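Local coordinates for protein multi-copper Oxidase CueO (Ochrobactrum, PDB 6EVG) that is a laccase-like multicopper oxidase that oxidises lignin model compounds and lignosulfonate, probably passing the electrons through its copper centres to dioxygen, at residues Gly35-Lys40 with Glu74-Ser79. Sequence-based numbering, arbitrary orientation.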
loop_
_atom_site.group_PDB
_atom_site.type_symbol
_atom_site.label_atom_id
_atom_site.label_comp_id
_atom_site.label_asym_id
_atom_site.label_seq_id
_atom_site.Cartn_x
_atom_site.Cartn_y
_atom_site.Cartn_z
ATOM N N GLY A 35 19.182 11.201 -14.907
ATOM C CA GLY A 35 18.282 10.072 -14.755
ATOM C C GLY A 35 18.129 9.545 -13.338
ATOM O O GLY A 35 17.624 8.440 -13.155
ATOM N N VAL A 36 18.593 10.317 -12.360
ATOM C CA VAL A 36 18.656 9.841 -10.957
ATOM C C VAL A 36 17.489 10.442 -10.146
ATOM O O VAL A 36 17.163 11.617 -10.308
ATOM C CB VAL A 36 20.001 10.253 -10.339
ATOM C CG1 VAL A 36 20.094 9.774 -8.921
ATOM C CG2 VAL A 36 21.141 9.642 -11.158
ATOM N N VAL A 37 16.967 9.612 -9.252
ATOM C CA VAL A 37 16.071 10.005 -8.164
ATOM C C VAL A 37 16.775 9.672 -6.858
ATOM O O VAL A 37 17.033 8.496 -6.596
ATOM C CB VAL A 37 14.731 9.277 -8.285
ATOM C CG1 VAL A 37 13.856 9.531 -7.038
ATOM C CG2 VAL A 37 13.974 9.706 -9.528
ATOM N N LYS A 38 17.026 10.679 -6.029
ATOM C CA LYS A 38 17.735 10.479 -4.772
ATOM C C LYS A 38 16.773 10.363 -3.590
ATOM O O LYS A 38 15.897 11.225 -3.396
ATOM C CB LYS A 38 18.699 11.646 -4.561
ATOM C CG LYS A 38 19.825 11.738 -5.563
ATOM C CD LYS A 38 20.787 12.923 -5.378
ATOM C CE LYS A 38 21.743 12.992 -6.543
ATOM N NZ LYS A 38 22.689 14.099 -6.315
ATOM N N LEU A 39 16.922 9.266 -2.824
ATOM C CA LEU A 39 16.029 8.949 -1.692
ATOM C C LEU A 39 16.876 8.628 -0.484
ATOM O O LEU A 39 17.553 7.621 -0.442
ATOM C CB LEU A 39 15.176 7.730 -2.035
ATOM C CG LEU A 39 14.313 7.867 -3.298
ATOM C CD1 LEU A 39 13.722 6.487 -3.673
ATOM C CD2 LEU A 39 13.181 8.878 -3.079
ATOM N N LYS A 40 16.835 9.457 0.552
ATOM C CA LYS A 40 17.662 9.299 1.732
ATOM C C LYS A 40 16.760 8.955 2.917
ATOM O O LYS A 40 15.932 9.771 3.345
ATOM C CB LYS A 40 18.479 10.551 2.015
ATOM C CG LYS A 40 19.387 10.369 3.261
ATOM C CD LYS A 40 20.168 11.610 3.594
ATOM C CE LYS A 40 20.944 11.469 4.906
ATOM N NZ LYS A 40 21.765 12.702 5.054
ATOM N N GLU A 74 10.936 4.954 -19.491
ATOM C CA GLU A 74 12.211 5.547 -19.161
ATOM C C GLU A 74 13.066 4.651 -18.242
ATOM O O GLU A 74 12.545 3.800 -17.531
ATOM C CB GLU A 74 12.152 6.974 -18.656
ATOM C CG GLU A 74 11.711 7.163 -17.251
ATOM C CD GLU A 74 11.601 8.667 -16.690
ATOM O OE1 GLU A 74 12.524 9.565 -16.945
ATOM O OE2 GLU A 74 10.630 8.950 -15.944
ATOM N N THR A 75 14.345 4.917 -18.229
ATOM C CA THR A 75 15.302 4.260 -17.312
ATOM C C THR A 75 15.708 5.261 -16.241
ATOM O O THR A 75 16.078 6.401 -16.539
ATOM C CB THR A 75 16.572 3.772 -18.038
ATOM O OG1 THR A 75 16.193 2.894 -19.081
ATOM C CG2 THR A 75 17.514 3.002 -17.092
ATOM N N VAL A 76 15.627 4.834 -14.981
ATOM C CA VAL A 76 15.884 5.666 -13.826
ATOM C C VAL A 76 16.787 4.943 -12.861
ATOM O O VAL A 76 16.630 3.737 -12.615
ATOM C CB VAL A 76 14.568 6.012 -13.095
ATOM C CG1 VAL A 76 13.754 4.844 -12.595
ATOM C CG2 VAL A 76 14.718 6.896 -11.883
ATOM N N THR A 77 17.716 5.683 -12.267
ATOM C CA THR A 77 18.501 5.196 -11.145
ATOM C C THR A 77 17.781 5.601 -9.853
ATOM O O THR A 77 17.628 6.814 -9.599
ATOM C CB THR A 77 19.899 5.723 -11.148
ATOM O OG1 THR A 77 20.548 5.303 -12.359
ATOM C CG2 THR A 77 20.687 5.214 -9.941
ATOM N N LEU A 78 17.344 4.621 -9.067
ATOM C CA LEU A 78 16.726 4.881 -7.758
ATOM C C LEU A 78 17.840 4.814 -6.727
ATOM O O LEU A 78 18.242 3.740 -6.296
ATOM C CB LEU A 78 15.608 3.870 -7.489
ATOM C CG LEU A 78 14.435 3.926 -8.472
ATOM C CD1 LEU A 78 13.476 2.773 -8.268
ATOM C CD2 LEU A 78 13.681 5.249 -8.402
ATOM N N SER A 79 18.391 5.989 -6.412
ATOM C CA SER A 79 19.577 6.105 -5.577
ATOM C C SER A 79 19.161 6.218 -4.136
ATOM O O SER A 79 18.758 7.314 -3.684
ATOM C CB SER A 79 20.407 7.297 -5.986
ATOM O OG SER A 79 21.552 7.413 -5.208
HETATM O O HOH W 1 20.174 6.955 -14.678
#
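With CG2 of Val-37 turned opposite its carbonyl carbon and CG2 of Val-76 opposite its backbone N, the two methyls meet 3.7 Å apart on the inner side of a parallel strand pair. Strands 36-46 and 75-82 are the central two of a four-stranded mixed sheet in a cupredoxin-like beta-sandwich domain. Val-76 CG2 also lies 3.5 Å from Gly-35 O. Further along the same face, CD2 of Leu-78 reaches back to CB of Val-37. Val-68 and Leu-70 of strand 67-71 and Trp-92, all from the facing sheet, cover this buried side, and Pro-31 touches Val-37 and Val-76.

Four backbone hydrogen bonds join segments 35-40 and 74-79, alternating in direction as parallel pairing requires. Val-37 is gripped through both N and O: its N-H runs almost straight (176°) to Thr-77 O, while its O accepts from Ser-79 N. Leu-39 N follows, bonded to Ser-79 O at 2.8 Å, and the pairing continues to Glu-81.

On the outer face Val-36 and Thr-77 stand side by side, and Val-36 CG1 packs 3.9 Å from Ser-79 CB; strand 114-120 continues this face with Lys-116 and Glu-118 against Thr-77. Just before strand 36-46 begins, Gly-35 O takes the Thr-77 N-H at 2.9 Å. A water 2.9 Å from Thr-77 OG1 also donates a weak hydrogen bond to Gly-35 O.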